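Local atomic coordinates of probable chitinase (Chromobacterium violaceum, PDB entry 5JH8), a protein that probably binds and hydrolyses chitin, as a glycoside hydrolase family 18 member built on a TIM-barrel fold. Residues 172-177 with 293-298. Sequence-based numbering, arbitrary orientation.
Sequences YLQIMS and GTSLYA. With HIS (histidine), chain F; 6KY ((2S)-2-(dimethylamino)-4-(methylselanyl)butanoic acid), chain E.
Gln174 and Ser295 make the one direct polar contact between strands 172-176 and 293-297, which flank strand 212-222 in the barrel wall; their side chains meet in the interior. The amide NE2 of Gln174 donates to Ser295 OG at 2.9 Å; the N-H...O angle of 164° makes the bond nearly straight, and OG lies 8° out of the amide plane, essentially in it. With CG anti to the backbone N (chi1 -173°) and the chain bent at chi2, the Gln174 amide reaches across although the CA atoms of this pair lie 7.0 Å apart. Outside the two strands, Gln174 OE1 bonds to Ser144 OG and NE2 also to Tyr178 OH, while Ser295 OG has a further partner in Asn214 O. Both ends of the amide are therefore held, which should fix its flip.

Van der Waals contact adds little here: Gln174 CG lies 3.4 Å from Ser295 OG, and the strands bury just 103 Å² between them.

Toward the C-terminal ends of the strands, a bound histidine lies against Tyr297. CD2 of this ligand is 3.4 Å from Tyr297 CE2, over one ring face and offset toward the rim, whereas Ala298 CB, after a cis peptide bond, covers the centre of the opposite face. Tyr297 OH, hydrogen-bonded to Tyr11, also approaches O of the dimethylated selenomethionine ligand. The chemistry implies a barrel interior cross-linked by a buried polar network beside a pocket to which Tyr297 gives an aromatic face and Gln174 its amide, consistent with the substrate cleft of family 18 enzymes.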
ATOM      1  N   TYR A 172      -2.486  12.905  -1.905  1.00  7.28           N
ATOM      2  CA  TYR A 172      -2.617  11.660  -2.637  1.00  6.70           C
ATOM      3  C   TYR A 172      -3.447  10.683  -1.827  1.00  6.86           C
ATOM      4  O   TYR A 172      -3.357  10.645  -0.594  1.00  7.03           O
ATOM      5  CB  TYR A 172      -1.271  10.982  -2.864  1.00  8.11           C
ATOM      6  CG  TYR A 172      -0.293  11.765  -3.689  1.00  8.38           C
ATOM      7  CD1 TYR A 172      -0.298  11.668  -5.081  1.00  9.44           C
ATOM      8  CD2 TYR A 172       0.655  12.604  -3.089  1.00  8.95           C
ATOM      9  CE1 TYR A 172       0.607  12.363  -5.852  1.00 10.82           C
ATOM     10  CE2 TYR A 172       1.552  13.303  -3.846  1.00 10.42           C
ATOM     11  CZ  TYR A 172       1.532  13.174  -5.234  1.00 11.00           C
ATOM     12  OH  TYR A 172       2.454  13.879  -5.984  1.00 13.02           O
ATOM     13  N   LEU A 173      -4.223   9.864  -2.535  1.00  7.43           N
ATOM     14  CA  LEU A 173      -4.727   8.607  -1.993  1.00  6.84           C
ATOM     15  C   LEU A 173      -3.853   7.496  -2.533  1.00  6.36           C
ATOM     16  O   LEU A 173      -3.654   7.383  -3.753  1.00  7.69           O
ATOM     17  CB  LEU A 173      -6.184   8.323  -2.370  1.00  7.72           C
ATOM     18  CG  LEU A 173      -7.174   9.426  -2.009  1.00  8.38           C
ATOM     19  CD1 LEU A 173      -8.587   8.971  -2.277  1.00  9.23           C
ATOM     20  CD2 LEU A 173      -7.036   9.862  -0.546  1.00  8.60           C
ATOM     21  N   GLN A 174      -3.328   6.677  -1.618  1.00  6.36           N
ATOM     22  CA  GLN A 174      -2.547   5.493  -1.972  1.00  6.41           C
ATOM     23  C   GLN A 174      -3.564   4.357  -2.034  1.00  6.39           C
ATOM     24  O   GLN A 174      -3.998   3.847  -0.995  1.00  7.09           O
ATOM     25  CB  GLN A 174      -1.419   5.269  -0.962  1.00  6.64           C
ATOM     26  CG  GLN A 174      -0.463   4.162  -1.344  1.00  6.61           C
ATOM     27  CD  GLN A 174      -0.755   2.815  -0.704  1.00  6.39           C
ATOM     28  OE1 GLN A 174      -1.184   2.713   0.439  1.00  7.39           O
ATOM     29  NE2 GLN A 174      -0.454   1.764  -1.448  1.00  6.99           N
ATOM     30  N   ILE A 175      -3.975   3.990  -3.243  0.61  7.15           N
ATOM     31  CA  ILE A 175      -5.003   2.973  -3.412  0.61  8.36           C
ATOM     32  C   ILE A 175      -4.346   1.606  -3.324  0.61  7.52           C
ATOM     33  O   ILE A 175      -3.536   1.241  -4.188  0.61  7.90           O
ATOM     34  CB  ILE A 175      -5.745   3.144  -4.740  0.61  9.49           C
ATOM     35  CG1 ILE A 175      -6.524   4.459  -4.724  0.61 11.01           C
ATOM     36  CG2 ILE A 175      -6.666   1.931  -4.978  0.61 10.18           C
ATOM     37  CD1 ILE A 175      -7.403   4.663  -5.919  0.61 12.94           C
HETATM   38  N   MSE A 176      -4.705   0.847  -2.297  0.61  7.38           N
HETATM   39  CA  MSE A 176      -4.053  -0.425  -2.009  0.61  8.03           C
HETATM   40  C   MSE A 176      -4.629  -1.501  -2.926  0.61  7.24           C
HETATM   41  O   MSE A 176      -5.373  -2.409  -2.481  0.61  7.50           O
HETATM   42  CB  MSE A 176      -4.242  -0.788  -0.538  0.61  9.49           C
HETATM   43  CG  MSE A 176      -3.588   0.218   0.370  0.61 11.73           C
HETATM   44 SE   MSE A 176      -4.028  -0.025   2.251  0.61 14.71          SE
HETATM   45  CE  MSE A 176      -3.798  -1.948   2.347  0.61 16.43           C
ATOM     46  N   SER A 177      -4.319  -1.371  -4.219  1.00  6.46           N
ATOM     47  CA  SER A 177      -4.831  -2.283  -5.239  1.00  6.51           C
ATOM     48  C   SER A 177      -4.031  -3.582  -5.266  1.00  6.88           C
ATOM     49  O   SER A 177      -3.443  -3.979  -6.279  1.00  7.48           O
ATOM     50  CB  SER A 177      -4.875  -1.610  -6.602  1.00  6.69           C
ATOM     51  OG  SER A 177      -3.655  -1.014  -6.971  1.00  7.22           O
ATOM     52  N   GLY A 293       0.893   8.719  -9.792  1.00  7.90           N
ATOM     53  CA  GLY A 293       2.017   7.821  -9.699  1.00  7.36           C
ATOM     54  C   GLY A 293       1.572   6.466  -9.209  1.00  6.32           C
ATOM     55  O   GLY A 293       0.393   6.113  -9.309  1.00  6.94           O
ATOM     56  N   THR A 294       2.557   5.714  -8.736  1.00  6.26           N
ATOM     57  CA  THR A 294       2.336   4.359  -8.275  1.00  6.02           C
ATOM     58  C   THR A 294       2.995   4.167  -6.920  1.00  6.18           C
ATOM     59  O   THR A 294       3.814   4.974  -6.489  1.00  7.24           O
ATOM     60  CB  THR A 294       2.844   3.341  -9.312  1.00  7.89           C
ATOM     61  OG1 THR A 294       2.355   2.040  -9.020  1.00  8.17           O
ATOM     62  CG2 THR A 294       4.376   3.312  -9.426  1.00  8.11           C
ATOM     63  N   SER A 295       2.624   3.087  -6.263  1.00  6.19           N
ATOM     64  CA  SER A 295       3.173   2.711  -4.976  1.00  6.24           C
ATOM     65  C   SER A 295       3.463   1.217  -5.002  1.00  6.06           C
ATOM     66  O   SER A 295       2.704   0.444  -5.612  1.00  6.40           O
ATOM     67  CB  SER A 295       2.210   3.080  -3.844  1.00  6.34           C
ATOM     68  OG  SER A 295       0.971   2.395  -3.921  1.00  7.05           O
ATOM     69  N   LEU A 296       4.566   0.821  -4.369  1.00  5.47           N
ATOM     70  CA  LEU A 296       5.097  -0.534  -4.443  1.00  6.15           C
ATOM     71  C   LEU A 296       5.209  -1.093  -3.034  1.00  5.99           C
ATOM     72  O   LEU A 296       5.833  -0.464  -2.173  1.00  6.56           O
ATOM     73  CB  LEU A 296       6.474  -0.555  -5.117  1.00  6.25           C
ATOM     74  CG  LEU A 296       6.598   0.017  -6.551  1.00  7.13           C
ATOM     75  CD1 LEU A 296       5.539  -0.491  -7.526  1.00  7.11           C
ATOM     76  CD2 LEU A 296       6.632   1.552  -6.586  1.00  7.20           C
ATOM     77  N   TYR A 297       4.642  -2.265  -2.803  1.00  5.69           N
ATOM     78  CA  TYR A 297       4.626  -2.847  -1.471  1.00  6.36           C
ATOM     79  C   TYR A 297       5.301  -4.211  -1.541  1.00  6.05           C
ATOM     80  O   TYR A 297       4.727  -5.147  -2.112  1.00  6.74           O
ATOM     81  CB  TYR A 297       3.188  -2.995  -0.931  1.00  6.62           C
ATOM     82  CG  TYR A 297       3.202  -3.290   0.549  1.00  7.12           C
ATOM     83  CD1 TYR A 297       3.298  -4.586   1.014  1.00  7.56           C
ATOM     84  CD2 TYR A 297       3.256  -2.271   1.477  1.00  7.81           C
ATOM     85  CE1 TYR A 297       3.380  -4.870   2.359  1.00  8.26           C
ATOM     86  CE2 TYR A 297       3.370  -2.544   2.826  1.00  8.83           C
ATOM     87  CZ  TYR A 297       3.440  -3.856   3.258  1.00  8.67           C
ATOM     88  OH  TYR A 297       3.536  -4.190   4.586  1.00 10.85           O
ATOM     89  N   ALA A 298       6.506  -4.392  -0.970  1.00  6.17           N
ATOM     90  CA  ALA A 298       7.290  -3.452  -0.169  1.00  6.10           C
ATOM     91  C   ALA A 298       8.787  -3.806  -0.343  1.00  5.75           C
ATOM     92  O   ALA A 298       9.146  -4.893  -0.783  1.00  6.63           O
ATOM     93  CB  ALA A 298       6.921  -3.539   1.296  1.00  6.50           C
TER
HETATM   94  N   HIS F 505      -0.673  -4.692   4.819  1.00 14.22           N
HETATM   95  CA  HIS F 505       0.208  -3.786   5.549  1.00 14.79           C
HETATM   96  C   HIS F 505       0.357  -4.258   6.988  1.00 17.26           C
HETATM   97  O   HIS F 505      -0.490  -4.983   7.526  1.00 18.47           O
HETATM   98  CB  HIS F 505      -0.330  -2.353   5.496  1.00 13.58           C
HETATM   99  CG  HIS F 505      -0.227  -1.717   4.143  1.00 12.04           C
HETATM  100  ND1 HIS F 505      -0.318  -0.355   3.953  1.00 12.71           N
HETATM  101  CD2 HIS F 505      -0.063  -2.256   2.911  1.00 11.78           C
HETATM  102  CE1 HIS F 505      -0.188  -0.080   2.669  1.00 13.16           C
HETATM  103  NE2 HIS F 505      -0.055  -1.218   2.010  1.00 11.83           N
HETATM  104  OXT HIS F 505       1.347  -3.924   7.641  1.00 19.47           O
HETATM  105  N   6KY E 504      -0.789  -7.017   2.371  1.00 14.05           N
HETATM  106  CA  6KY E 504      -1.305  -6.779   3.757  1.00 15.02           C
HETATM  107  C   6KY E 504      -0.310  -5.943   4.533  1.00 14.35           C
HETATM  108  O   6KY E 504       0.785  -6.409   4.831  1.00 14.74           O
HETATM  109  CB  6KY E 504      -1.631  -8.080   4.518  1.00 17.91           C
HETATM  110  CG  6KY E 504      -2.766  -8.870   3.844  1.00 20.59           C
HETATM  111 SE   6KY E 504      -3.329 -10.464   4.834  1.00 23.10          SE
HETATM  112  CE  6KY E 504      -1.796 -11.577   4.366  1.00 24.60           C
HETATM  113  CN1 6KY E 504       0.323  -7.983   2.290  1.00 14.15           C
HETATM  114  CN2 6KY E 504      -0.371  -5.768   1.690  1.00 13.04           C